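Extracellular solute-binding protein, family 1 (Bifidobacterium longum subsp. infantis ATCC 15697, PDB 3QUF) probably captures a solute outside the cell and hands it to a membrane importer, as other members of the bacterial solute-binding protein 1 family do. Local coordinates at residues Lys48-Lys53 with Lys318-Tyr323; Pro157-Glu162 with Ser288-Gln293; Thr377-Glu382 with Lys402-Lys407; Phe178-Asn183 with Val261-Pro266. All coordinates share one frame; numbering follows the deposited sequence.

Interaction 1 stands apart from the other three: its centre lies 38 to 44 Å from theirs, on the opposite side of the chain's centre. This is consistent with the two-lobed fold of solute-binding proteins, with interaction 1 in one lobe and the other three in the second. Along the chain, 178-183 with 261-266 falls within the span of 157-162 with 288-293, and both fall within that of 48-53 with 318-323; interaction 3 follows near the C-terminus. The chain thus appears to leave the first lobe, build much of the second and return to pack helix 311-324 on helix 40-53. Interactions 2 and 4 are closest, their centres 19 Å apart, and the centres of interactions 3 and 4 are 22 Å apart.

Interaction 1. Residues Lys48-Lys53 with Lys318-Tyr323; sequences KGFEKK and KKFLAY
F50 is the middle ring of an aromatic cluster, with F320 and Y323, that joins helix 40-53 to helix 311-324. The helical segments run at 123° to each other, and axes 10.5 Å apart leave room for bulky rings between them. F320 presents its edge to a face of F50 in a T-shaped stack, planes at 87° and centroids 5.1 Å apart; its CD1 sits 3.6 Å from F50 CG. F50 in turn points its edge at the face of Y323, a looser, offset edge-to-face pair with centroids 5.9 Å apart. With CG of F50 anti to the backbone N (chi1 175°), its ring extends toward helix 311-324, while its CB stays over the Y323 face in a CH-pi contact. Phenylalanine suits this buried centre; I57 of strand 57-63 touches F50 and L59 touches F320. Tyrosine suits the partly exposed end of the cluster: its hydroxyl bonds to E328, and Y323 OH also lies 3.4 Å from G49 CA, where glycine leaves room for it.

Interaction 2. Residues Pro157-Glu162 with Ser288-Gln293; sequences PKTWDE and SKEDGQ
K158, E290 and T159 bury the most surface here, and the carboxylate of E290 reaches the other two. E290 bends at chi2 (-77°), which turns its carboxylate back toward the start of helix 160-172. The aliphatic stem of K158 crosses E290 at about a right angle, with K158 CD 3.5 Å from E290 OE1, so a long lysine can pack by its methylenes while its ammonium stays beyond salt-bridge range. T159 offers its methyl, CG2 lying 3.5 Å from E290 OE2. Less comfortably, E290 OE2 and E162 OE2 are two acceptors modelled 3.1 Å apart; their like charges would probably repel, and the closeness may raise the pKa of one of them. The backbones are tied by Q293: its NE2 donates almost straight to K158 O at 2.8 Å (167°) and also to E290 O at 2.8 Å, which uses both amide hydrogens and holds the group against rotation. On the helix side, E162 OE1 accepts from T159 N at 2.8 Å, while T159 OG1 accepts a weak bond from E162 N. This reciprocal pair is a capping box, the classic N-terminal start of a helix, with T159 as N-cap.

Interaction 3. Residues Thr377-Glu382 with Lys402-Lys407; sequences TVMSTE and KALDAK
A403 O accepts a hydrogen bond of 2.8 Å from a water that also donates a longer one, 3.3 Å, to E382 OE2, so the water bridges a backbone carbonyl on one helix to a carboxylate on the other. Q386, one turn further along the helix of E382, is a weak second partner of OE2. A403 suits this spot because its small CB lets the carboxylate come close, with E382 OE2 3.7 Å away. A chi1 of -172° sends E382 CG away from its own amide nitrogen and sets it against both L404 CD2 and K407 CB, each 4.0 Å away; the bend at chi2 follows. The two segments belong to helices 376-391 and 397-408, an antiparallel helical hairpin whose segments run at 161° to each other, their axes 10.3 Å apart at closest approach. K407 carries much of the contact by its aliphatic stem: its CG packs on the selenium atom SE of M379, a selenomethionine, at 3.7 Å, and its CE crosses V378 at about a right angle to reach CG1 at 3.6 Å. Its ammonium lies near E382 without forming a salt bridge, a setting in which any electrostatic attraction is probably modest. Deeper in the interface the flexible M379 curls at chi2 and chi3, bringing its CE to 3.7 Å from L404 CD2. W372 and L411 also touch M379, while F218 and W222 pack on L404.

Interaction 4. Residues Phe178-Asn183 with Val261-Pro266; sequences FLEDFN and VMRSGP
A short parallel strand pairing, at the place where strand 176-178 meets strand 259-264 in the large mixed sheet, underlies this contact. F178 and V261 form the bridge, their CA atoms 5.0 Å apart and their side chains on the same face of the sheet, where F141 of strand 135-144 packs against both. A chi1 of 178° turns the F178 ring from its own strand toward the neighbouring one: CD1 comes within 4.0 Å of V261 CG1 and presents the ring edge to V261 O at 3.3 Å. That carbonyl is also met by F178 CA, 3.5 Å away, in a nearly straight CA-H...O contact (165°). Apolar phenylalanine and beta-branched valine both suit a buried sheet face. Beyond the bridge the two chains part, and a water fills the gap, donating to L179 O at 2.6 Å and accepting from R263 N at 2.8 Å. The charged side chains of E180 and R263 cross at a slant, with E180 OE2 4.1 Å from R263 CB; their polar ends turn to other partners, E180 to S189 and R263 to N296. V261 O is buried with no hydrogen-bond partner in the model, so the C-H groups of F178 probably compensate it only in part, while the water bridges L179 O and R263 N in place of a direct bond.

Interaction 1. Residues Lys48-Lys53 with Lys318-Tyr323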
loop_
_atom_site.group_PDB
_atom_site.type_symbol
_atom_site.label_atom_id
_atom_site.label_comp_id
_atom_site.label_asym_id
_atom_site.label_seq_id
_atom_site.Cartn_x
_atom_site.Cartn_y
_atom_site.Cartn_z
ATOM N N LYS A 48 25.724 -0.059 -4.184
ATOM C CA LYS A 48 27.055 -0.680 -4.204
ATOM C C LYS A 48 27.195 -1.646 -5.366
ATOM O O LYS A 48 28.176 -1.603 -6.123
ATOM C CB LYS A 48 27.339 -1.356 -2.866
ATOM C CG LYS A 48 27.625 -0.348 -1.754
ATOM C CD LYS A 48 27.980 -1.049 -0.413
ATOM C CE LYS A 48 27.467 -0.267 0.848
ATOM N NZ LYS A 48 26.089 -0.672 1.383
ATOM N N GLY A 49 26.190 -2.493 -5.537
ATOM C CA GLY A 49 26.195 -3.470 -6.626
ATOM C C GLY A 49 26.206 -2.821 -7.976
ATOM O O GLY A 49 26.955 -3.214 -8.865
ATOM N N PHE A 50 25.402 -1.778 -8.136
ATOM C CA PHE A 50 25.380 -1.072 -9.390
ATOM C C PHE A 50 26.739 -0.475 -9.738
ATOM O O PHE A 50 27.223 -0.636 -10.849
ATOM C CB PHE A 50 24.328 0.040 -9.348
ATOM C CG PHE A 50 24.326 0.894 -10.578
ATOM C CD1 PHE A 50 23.779 0.428 -11.760
ATOM C CD2 PHE A 50 24.912 2.169 -10.574
ATOM C CE1 PHE A 50 23.756 1.242 -12.926
ATOM C CE2 PHE A 50 24.885 2.959 -11.713
ATOM C CZ PHE A 50 24.321 2.476 -12.891
ATOM N N GLU A 51 27.329 0.227 -8.784
ATOM C CA GLU A 51 28.644 0.874 -9.004
ATOM C C GLU A 51 29.702 -0.139 -9.408
ATOM O O GLU A 51 30.498 0.100 -10.327
ATOM C CB GLU A 51 29.054 1.642 -7.745
ATOM C CG GLU A 51 28.199 2.934 -7.549
ATOM C CD GLU A 51 28.384 3.624 -6.174
ATOM O OE1 GLU A 51 28.877 3.003 -5.204
ATOM O OE2 GLU A 51 27.965 4.797 -6.058
ATOM N N LYS A 52 29.714 -1.265 -8.709
ATOM C CA LYS A 52 30.668 -2.328 -8.978
ATOM C C LYS A 52 30.594 -2.825 -10.419
ATOM O O LYS A 52 31.624 -3.127 -11.044
ATOM C CB LYS A 52 30.383 -3.485 -8.007
ATOM C CG LYS A 52 31.320 -4.577 -8.075
ATOM C CD LYS A 52 31.478 -5.290 -6.725
ATOM C CE LYS A 52 30.400 -6.176 -6.358
ATOM N NZ LYS A 52 30.888 -6.995 -5.200
ATOM N N LYS A 53 29.370 -2.907 -10.940
ATOM C CA LYS A 53 29.110 -3.455 -12.277
ATOM C C LYS A 53 29.088 -2.444 -13.427
ATOM O O LYS A 53 29.058 -2.844 -14.586
ATOM C CB LYS A 53 27.819 -4.281 -12.233
ATOM C CG LYS A 53 27.883 -5.291 -11.051
ATOM C CD LYS A 53 27.057 -6.584 -11.219
ATOM C CE LYS A 53 27.415 -7.673 -10.133
ATOM N NZ LYS A 53 28.892 -7.683 -9.735
ATOM N N LYS A 318 19.066 5.384 -16.830
ATOM C CA LYS A 318 18.316 4.241 -17.335
ATOM C C LYS A 318 19.026 2.918 -16.979
ATOM O O LYS A 318 18.347 1.915 -16.698
ATOM C CB LYS A 318 18.095 4.344 -18.835
ATOM C CG LYS A 318 17.114 5.457 -19.185
ATOM C CD LYS A 318 16.915 5.602 -20.705
ATOM C CE LYS A 318 15.977 6.727 -21.083
ATOM N NZ LYS A 318 15.972 6.935 -22.567
ATOM N N LYS A 319 20.360 2.908 -17.022
ATOM C CA LYS A 319 21.097 1.702 -16.576
ATOM C C LYS A 319 20.877 1.402 -15.092
ATOM O O LYS A 319 20.809 0.244 -14.690
ATOM C CB LYS A 319 22.590 1.827 -16.883
ATOM C CG LYS A 319 22.904 1.678 -18.355
ATOM C CD LYS A 319 24.423 1.660 -18.578
ATOM C CE LYS A 319 24.807 1.496 -20.051
ATOM N NZ LYS A 319 26.241 1.039 -20.186
ATOM N N PHE A 320 20.746 2.435 -14.265
ATOM C CA PHE A 320 20.440 2.245 -12.864
ATOM C C PHE A 320 19.034 1.670 -12.646
ATOM O O PHE A 320 18.867 0.679 -11.932
ATOM C CB PHE A 320 20.599 3.530 -12.076
ATOM C CG PHE A 320 20.363 3.354 -10.609
ATOM C CD1 PHE A 320 21.258 2.651 -9.820
ATOM C CD2 PHE A 320 19.222 3.867 -10.018
ATOM C CE1 PHE A 320 21.010 2.480 -8.485
ATOM C CE2 PHE A 320 18.995 3.735 -8.669
ATOM C CZ PHE A 320 19.861 3.041 -7.897
ATOM N N LEU A 321 18.045 2.207 -13.371
ATOM C CA LEU A 321 16.677 1.651 -13.301
ATOM C C LEU A 321 16.640 0.219 -13.793
ATOM O O LEU A 321 15.967 -0.625 -13.192
ATOM C CB LEU A 321 15.677 2.562 -14.015
ATOM C CG LEU A 321 15.093 3.673 -13.102
ATOM C CD1 LEU A 321 16.051 4.662 -12.635
ATOM C CD2 LEU A 321 13.933 4.412 -13.832
ATOM N N ALA A 322 17.398 -0.080 -14.830
ATOM C CA ALA A 322 17.490 -1.438 -15.339
ATOM C C ALA A 322 18.087 -2.383 -14.329
ATOM O O ALA A 322 17.664 -3.534 -14.240
ATOM C CB ALA A 322 18.295 -1.470 -16.649
ATOM N N TYR A 323 19.111 -1.913 -13.599
ATOM C CA TYR A 323 19.718 -2.707 -12.541
ATOM C C TYR A 323 18.767 -2.959 -11.397
ATOM O O TYR A 323 18.713 -4.068 -10.824
ATOM C CB TYR A 323 20.996 -2.011 -12.031
ATOM C CG TYR A 323 21.681 -2.807 -10.940
ATOM C CD1 TYR A 323 22.468 -3.896 -11.248
ATOM C CD2 TYR A 323 21.497 -2.494 -9.623
ATOM C CE1 TYR A 323 23.088 -4.625 -10.250
ATOM C CE2 TYR A 323 22.106 -3.237 -8.599
ATOM C CZ TYR A 323 22.884 -4.297 -8.941
ATOM O OH TYR A 323 23.517 -5.053 -7.980
#

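Interaction 2. Residues Pro157-Glu162 with Ser288-Gln293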
loop_
_atom_site.group_PDB
_atom_site.type_symbol
_atom_site.label_atom_id
_atom_site.label_comp_id
_atom_site.label_asym_id
_atom_site.label_seq_id
_atom_site.Cartn_x
_atom_site.Cartn_y
_atom_site.Cartn_z
ATOM N N PRO A 157 -13.871 -16.744 7.170
ATOM C CA PRO A 157 -14.968 -16.265 6.338
ATOM C C PRO A 157 -14.549 -15.672 4.999
ATOM O O PRO A 157 -13.618 -14.846 4.938
ATOM C CB PRO A 157 -15.620 -15.192 7.215
ATOM C CG PRO A 157 -15.461 -15.674 8.549
ATOM C CD PRO A 157 -14.062 -16.321 8.568
ATOM N N LYS A 158 -15.264 -16.068 3.954
ATOM C CA LYS A 158 -15.014 -15.603 2.614
ATOM C C LYS A 158 -15.696 -14.272 2.295
ATOM O O LYS A 158 -15.170 -13.525 1.497
ATOM C CB LYS A 158 -15.419 -16.674 1.610
ATOM C CG LYS A 158 -14.426 -17.822 1.611
ATOM C CD LYS A 158 -14.790 -18.864 0.548
ATOM C CE LYS A 158 -13.770 -20.013 0.531
ATOM N NZ LYS A 158 -12.370 -19.518 0.719
ATOM N N THR A 159 -16.852 -13.986 2.910
ATOM C CA THR A 159 -17.574 -12.759 2.632
ATOM C C THR A 159 -17.758 -11.945 3.884
ATOM O O THR A 159 -17.732 -12.460 4.984
ATOM C CB THR A 159 -18.957 -13.060 2.038
ATOM O OG1 THR A 159 -19.761 -13.707 3.038
ATOM C CG2 THR A 159 -18.818 -13.959 0.801
ATOM N N TRP A 160 -17.963 -10.658 3.701
ATOM C CA TRP A 160 -18.175 -9.762 4.824
ATOM C C TRP A 160 -19.385 -10.151 5.708
ATOM O O TRP A 160 -19.324 -10.063 6.945
ATOM C CB TRP A 160 -18.285 -8.331 4.297
ATOM C CG TRP A 160 -18.240 -7.323 5.356
ATOM C CD1 TRP A 160 -19.286 -6.606 5.847
ATOM C CD2 TRP A 160 -17.078 -6.848 6.033
ATOM N NE1 TRP A 160 -18.855 -5.744 6.836
ATOM C CE2 TRP A 160 -17.503 -5.875 6.968
ATOM C CE3 TRP A 160 -15.716 -7.161 5.952
ATOM C CZ2 TRP A 160 -16.620 -5.207 7.805
ATOM C CZ3 TRP A 160 -14.843 -6.510 6.795
ATOM C CH2 TRP A 160 -15.297 -5.529 7.704
ATOM N N ASP A 161 -20.481 -10.580 5.083
ATOM C CA ASP A 161 -21.654 -11.000 5.846
ATOM C C ASP A 161 -21.276 -12.186 6.754
ATOM O O ASP A 161 -21.667 -12.234 7.924
ATOM C CB ASP A 161 -22.815 -11.351 4.898
ATOM C CG ASP A 161 -23.270 -10.161 4.063
ATOM O OD1 ASP A 161 -22.684 -9.070 4.200
ATOM O OD2 ASP A 161 -24.222 -10.309 3.266
ATOM N N GLU A 162 -20.490 -13.123 6.231
ATOM C CA GLU A 162 -20.007 -14.264 7.035
ATOM C C GLU A 162 -19.048 -13.815 8.152
ATOM O O GLU A 162 -19.007 -14.378 9.264
ATOM C CB GLU A 162 -19.326 -15.306 6.130
ATOM C CG GLU A 162 -20.254 -15.985 5.113
ATOM C CD GLU A 162 -19.525 -16.565 3.876
ATOM O OE1 GLU A 162 -18.338 -16.260 3.649
ATOM O OE2 GLU A 162 -20.151 -17.356 3.129
ATOM N N SER A 288 -19.180 -9.180 -1.723
ATOM C CA SER A 288 -20.355 -9.994 -2.080
ATOM C C SER A 288 -20.103 -11.378 -2.654
ATOM O O SER A 288 -20.940 -12.281 -2.441
ATOM C CB SER A 288 -21.277 -9.224 -3.048
ATOM O OG SER A 288 -20.753 -9.196 -4.357
ATOM N N LYS A 289 -19.009 -11.567 -3.392
ATOM C CA LYS A 289 -18.748 -12.817 -4.114
ATOM C C LYS A 289 -17.858 -13.785 -3.336
ATOM O O LYS A 289 -16.977 -13.367 -2.561
ATOM C CB LYS A 289 -18.113 -12.524 -5.460
ATOM C CG LYS A 289 -18.949 -11.595 -6.349
ATOM C CD LYS A 289 -18.329 -11.409 -7.731
ATOM C CE LYS A 289 -19.263 -10.654 -8.700
ATOM N NZ LYS A 289 -18.541 -10.266 -9.972
ATOM N N GLU A 290 -18.078 -15.084 -3.551
ATOM C CA GLU A 290 -17.316 -16.101 -2.807
ATOM C C GLU A 290 -15.818 -16.032 -3.132
ATOM O O GLU A 290 -15.004 -16.490 -2.349
ATOM C CB GLU A 290 -17.867 -17.517 -3.049
ATOM C CG GLU A 290 -19.143 -17.804 -2.238
ATOM C CD GLU A 290 -18.857 -18.099 -0.761
ATOM O OE1 GLU A 290 -18.136 -19.090 -0.486
ATOM O OE2 GLU A 290 -19.382 -17.365 0.116
ATOM N N ASP A 291 -15.474 -15.486 -4.294
ATOM C CA ASP A 291 -14.086 -15.318 -4.690
ATOM C C ASP A 291 -13.624 -13.868 -4.782
ATOM O O ASP A 291 -12.647 -13.568 -5.460
ATOM C CB ASP A 291 -13.860 -16.007 -6.033
ATOM C CG ASP A 291 -14.600 -15.315 -7.197
ATOM O OD1 ASP A 291 -15.342 -14.312 -7.006
ATOM O OD2 ASP A 291 -14.424 -15.804 -8.336
ATOM N N GLY A 292 -14.296 -12.977 -4.070
ATOM C CA GLY A 292 -14.115 -11.532 -4.263
ATOM C C GLY A 292 -13.133 -10.897 -3.285
ATOM O O GLY A 292 -13.171 -9.683 -3.079
ATOM N N GLN A 293 -12.271 -11.717 -2.686
ATOM C CA GLN A 293 -11.343 -11.218 -1.653
ATOM C C GLN A 293 -10.138 -10.464 -2.213
ATOM O O GLN A 293 -9.592 -10.818 -3.279
ATOM C CB GLN A 293 -10.855 -12.331 -0.732
ATOM C CG GLN A 293 -11.938 -13.171 -0.079
ATOM C CD GLN A 293 -12.528 -14.202 -1.016
ATOM O OE1 GLN A 293 -11.930 -14.556 -2.056
ATOM N NE2 GLN A 293 -13.732 -14.696 -0.657
#

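Interaction 3. Residues Thr377-Glu382 with Lys402-Lys407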
loop_
_atom_site.group_PDB
_atom_site.type_symbol
_atom_site.label_atom_id
_atom_site.label_comp_id
_atom_site.label_asym_id
_atom_site.label_seq_id
_atom_site.Cartn_x
_atom_site.Cartn_y
_atom_site.Cartn_z
ATOM N N THR A 377 -2.623 13.972 2.823
ATOM C CA THR A 377 -2.764 14.145 4.258
ATOM C C THR A 377 -4.118 14.701 4.649
ATOM O O THR A 377 -4.715 14.214 5.645
ATOM C CB THR A 377 -1.623 15.021 4.785
ATOM O OG1 THR A 377 -0.401 14.325 4.528
ATOM C CG2 THR A 377 -1.785 15.233 6.254
ATOM N N VAL A 378 -4.632 15.676 3.886
ATOM C CA VAL A 378 -5.900 16.278 4.133
ATOM C C VAL A 378 -7.010 15.231 4.033
ATOM O O VAL A 378 -7.906 15.178 4.879
ATOM C CB VAL A 378 -6.206 17.460 3.189
ATOM C CG1 VAL A 378 -7.625 17.962 3.325
ATOM C CG2 VAL A 378 -5.225 18.634 3.427
HETATM N N MSE A 379 -6.942 14.417 2.988
HETATM C CA MSE A 379 -7.985 13.437 2.730
HETATM C C MSE A 379 -7.933 12.266 3.717
HETATM O O MSE A 379 -8.974 11.827 4.193
HETATM C CB MSE A 379 -7.910 12.929 1.304
HETATM C CG MSE A 379 -8.376 13.902 0.290
HETATM SE SE MSE A 379 -10.127 14.682 0.522
HETATM C CE MSE A 379 -11.248 13.133 0.561
ATOM N N SER A 380 -6.752 11.815 4.077
ATOM C CA SER A 380 -6.633 10.754 5.084
ATOM C C SER A 380 -7.198 11.235 6.418
ATOM O O SER A 380 -7.915 10.498 7.075
ATOM C CB SER A 380 -5.201 10.258 5.234
ATOM O OG SER A 380 -4.855 9.379 4.168
ATOM N N THR A 381 -6.877 12.461 6.806
ATOM C CA THR A 381 -7.387 13.023 8.047
ATOM C C THR A 381 -8.914 13.036 8.058
ATOM O O THR A 381 -9.538 12.678 9.047
ATOM C CB THR A 381 -6.864 14.466 8.253
ATOM O OG1 THR A 381 -5.444 14.414 8.398
ATOM C CG2 THR A 381 -7.507 15.115 9.483
ATOM N N GLU A 382 -9.525 13.475 6.950
ATOM C CA GLU A 382 -10.981 13.512 6.882
ATOM C C GLU A 382 -11.559 12.087 6.935
ATOM O O GLU A 382 -12.564 11.836 7.631
ATOM C CB GLU A 382 -11.450 14.242 5.606
ATOM C CG GLU A 382 -12.956 14.500 5.536
ATOM C CD GLU A 382 -13.536 15.361 6.683
ATOM O OE1 GLU A 382 -12.785 16.081 7.377
ATOM O OE2 GLU A 382 -14.776 15.347 6.871
ATOM N N LYS A 402 -20.637 11.873 1.928
ATOM C CA LYS A 402 -20.897 13.257 1.535
ATOM C C LYS A 402 -19.798 14.167 2.083
ATOM O O LYS A 402 -19.378 15.114 1.397
ATOM C CB LYS A 402 -22.272 13.731 2.014
ATOM C CG LYS A 402 -23.460 13.073 1.268
ATOM C CD LYS A 402 -24.815 13.511 1.847
ATOM C CE LYS A 402 -25.925 13.418 0.804
ATOM N NZ LYS A 402 -27.263 13.860 1.353
ATOM N N ALA A 403 -19.324 13.886 3.304
ATOM C CA ALA A 403 -18.219 14.681 3.877
ATOM C C ALA A 403 -16.920 14.552 3.080
ATOM O O ALA A 403 -16.205 15.527 2.855
ATOM C CB ALA A 403 -17.990 14.332 5.330
ATOM N N LEU A 404 -16.614 13.338 2.636
ATOM C CA LEU A 404 -15.475 13.119 1.768
ATOM C C LEU A 404 -15.618 13.868 0.428
ATOM O O LEU A 404 -14.675 14.477 -0.020
ATOM C CB LEU A 404 -15.236 11.629 1.538
ATOM C CG LEU A 404 -14.670 10.857 2.750
ATOM C CD1 LEU A 404 -14.626 9.375 2.453
ATOM C CD2 LEU A 404 -13.282 11.349 3.128
ATOM N N ASP A 405 -16.803 13.821 -0.192
ATOM C CA ASP A 405 -17.037 14.578 -1.435
ATOM C C ASP A 405 -16.847 16.089 -1.203
ATOM O O ASP A 405 -16.200 16.765 -2.016
ATOM C CB ASP A 405 -18.443 14.306 -1.965
ATOM C CG ASP A 405 -18.498 13.074 -2.877
ATOM O OD1 ASP A 405 -17.503 12.803 -3.572
ATOM O OD2 ASP A 405 -19.566 12.420 -2.931
ATOM N N ALA A 406 -17.394 16.580 -0.094
ATOM C CA ALA A 406 -17.316 18.001 0.270
ATOM C C ALA A 406 -15.874 18.403 0.414
ATOM O O ALA A 406 -15.453 19.453 -0.095
ATOM C CB ALA A 406 -18.101 18.287 1.573
ATOM N N LYS A 407 -15.087 17.583 1.099
ATOM C CA LYS A 407 -13.673 17.868 1.264
ATOM C C LYS A 407 -12.885 17.812 -0.066
ATOM O O LYS A 407 -12.126 18.708 -0.406
ATOM C CB LYS A 407 -13.071 16.879 2.281
ATOM C CG LYS A 407 -11.706 17.231 2.757
ATOM C CD LYS A 407 -11.718 18.590 3.417
ATOM C CE LYS A 407 -10.874 18.645 4.651
ATOM N NZ LYS A 407 -11.391 19.730 5.493
HETATM O O HOH W 1 -16.026 17.504 4.761
#

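Interaction 4. Residues Phe178-Asn183 with Val261-Pro266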
loop_
_atom_site.group_PDB
_atom_site.type_symbol
_atom_site.label_atom_id
_atom_site.label_comp_id
_atom_site.label_asym_id
_atom_site.label_seq_id
_atom_site.Cartn_x
_atom_site.Cartn_y
_atom_site.Cartn_z
ATOM N N PHE A 178 -12.765 -8.608 16.828
ATOM C CA PHE A 178 -11.950 -7.776 15.957
ATOM C C PHE A 178 -11.702 -6.415 16.588
ATOM O O PHE A 178 -12.599 -5.804 17.201
ATOM C CB PHE A 178 -12.680 -7.613 14.617
ATOM C CG PHE A 178 -11.971 -6.725 13.645
ATOM C CD1 PHE A 178 -10.653 -6.990 13.288
ATOM C CD2 PHE A 178 -12.611 -5.636 13.059
ATOM C CE1 PHE A 178 -9.989 -6.172 12.373
ATOM C CE2 PHE A 178 -11.967 -4.825 12.149
ATOM C CZ PHE A 178 -10.646 -5.091 11.801
ATOM N N LEU A 179 -10.457 -5.964 16.472
ATOM C CA LEU A 179 -10.102 -4.619 16.811
ATOM C C LEU A 179 -9.252 -4.083 15.686
ATOM O O LEU A 179 -8.536 -4.849 15.006
ATOM C CB LEU A 179 -9.296 -4.572 18.102
ATOM C CG LEU A 179 -9.962 -4.967 19.388
ATOM C CD1 LEU A 179 -8.883 -4.887 20.469
ATOM C CD2 LEU A 179 -11.156 -4.060 19.714
ATOM N N GLU A 180 -9.308 -2.774 15.496
ATOM C CA GLU A 180 -8.510 -2.137 14.460
ATOM C C GLU A 180 -8.016 -0.761 14.855
ATOM O O GLU A 180 -8.664 -0.070 15.615
ATOM C CB GLU A 180 -9.331 -2.043 13.208
ATOM C CG GLU A 180 -8.542 -1.692 11.972
ATOM C CD GLU A 180 -9.320 -1.990 10.682
ATOM O OE1 GLU A 180 -10.567 -1.956 10.705
ATOM O OE2 GLU A 180 -8.666 -2.239 9.677
ATOM N N ASP A 181 -6.835 -0.427 14.377
ATOM C CA ASP A 181 -6.261 0.902 14.553
ATOM C C ASP A 181 -6.940 1.868 13.546
ATOM O O ASP A 181 -6.691 1.763 12.377
ATOM C CB ASP A 181 -4.755 0.826 14.303
ATOM C CG ASP A 181 -4.059 2.177 14.373
ATOM O OD1 ASP A 181 -4.507 3.070 15.154
ATOM O OD2 ASP A 181 -3.049 2.339 13.642
ATOM N N PHE A 182 -7.852 2.718 14.029
ATOM C CA PHE A 182 -8.511 3.768 13.211
ATOM C C PHE A 182 -7.833 5.168 13.298
ATOM O O PHE A 182 -8.367 6.132 12.747
ATOM C CB PHE A 182 -9.966 3.951 13.646
ATOM C CG PHE A 182 -10.757 2.700 13.654
ATOM C CD1 PHE A 182 -10.712 1.836 12.568
ATOM C CD2 PHE A 182 -11.576 2.394 14.714
ATOM C CE1 PHE A 182 -11.458 0.663 12.564
ATOM C CE2 PHE A 182 -12.325 1.222 14.725
ATOM C CZ PHE A 182 -12.267 0.358 13.651
ATOM N N ASN A 183 -6.678 5.264 13.959
ATOM C CA ASN A 183 -6.117 6.564 14.397
ATOM C C ASN A 183 -5.207 7.234 13.423
ATOM O O ASN A 183 -5.185 8.455 13.345
ATOM C CB ASN A 183 -5.275 6.381 15.679
ATOM C CG ASN A 183 -6.109 6.106 16.869
ATOM O OD1 ASN A 183 -7.342 6.158 16.799
ATOM N ND2 ASN A 183 -5.459 5.817 17.991
ATOM N N VAL A 261 -9.254 -11.596 15.523
ATOM C CA VAL A 261 -8.760 -11.137 14.212
ATOM C C VAL A 261 -8.163 -9.769 14.358
ATOM O O VAL A 261 -8.724 -8.908 15.084
ATOM C CB VAL A 261 -9.924 -10.991 13.229
ATOM C CG1 VAL A 261 -9.389 -10.517 11.832
ATOM C CG2 VAL A 261 -10.735 -12.276 13.138
HETATM N N MSE A 262 -7.040 -9.545 13.680
HETATM C CA MSE A 262 -6.451 -8.208 13.538
HETATM C C MSE A 262 -5.962 -8.019 12.115
HETATM O O MSE A 262 -5.648 -9.006 11.449
HETATM C CB MSE A 262 -5.265 -8.078 14.510
HETATM C CG MSE A 262 -4.018 -8.811 14.069
HETATM SE SE MSE A 262 -2.475 -8.450 15.255
HETATM C CE MSE A 262 -2.115 -6.681 14.848
ATOM N N ARG A 263 -5.888 -6.764 11.674
ATOM C CA ARG A 263 -5.237 -6.429 10.435
ATOM C C ARG A 263 -3.760 -6.240 10.733
ATOM O O ARG A 263 -3.382 -5.466 11.609
ATOM C CB ARG A 263 -5.866 -5.168 9.855
ATOM C CG ARG A 263 -5.318 -4.741 8.539
ATOM C CD ARG A 263 -4.101 -3.855 8.639
ATOM N NE ARG A 263 -3.749 -3.227 7.353
ATOM C CZ ARG A 263 -2.756 -2.377 7.190
ATOM N NH1 ARG A 263 -2.005 -2.001 8.225
ATOM N NH2 ARG A 263 -2.528 -1.869 5.990
ATOM N N SER A 264 -2.909 -6.927 9.990
ATOM C CA SER A 264 -1.479 -6.700 10.118
ATOM C C SER A 264 -0.764 -7.032 8.817
ATOM O O SER A 264 -1.362 -7.016 7.743
ATOM C CB SER A 264 -0.913 -7.493 11.290
ATOM O OG SER A 264 0.427 -7.058 11.582
ATOM N N GLY A 265 0.541 -7.209 8.903
ATOM C CA GLY A 265 1.334 -7.469 7.722
ATOM C C GLY A 265 2.633 -8.137 8.124
ATOM O O GLY A 265 2.832 -8.494 9.272
ATOM N N PRO A 266 3.524 -8.343 7.151
ATOM C CA PRO A 266 4.702 -9.179 7.369
ATOM C C PRO A 266 5.598 -8.677 8.504
ATOM O O PRO A 266 6.326 -9.472 9.155
ATOM C CB PRO A 266 5.412 -9.089 6.022
ATOM C CG PRO A 266 4.309 -8.939 5.041
ATOM C CD PRO A 266 3.299 -8.058 5.729
HETATM O O HOH W 2 -6.666 -4.613 13.211
#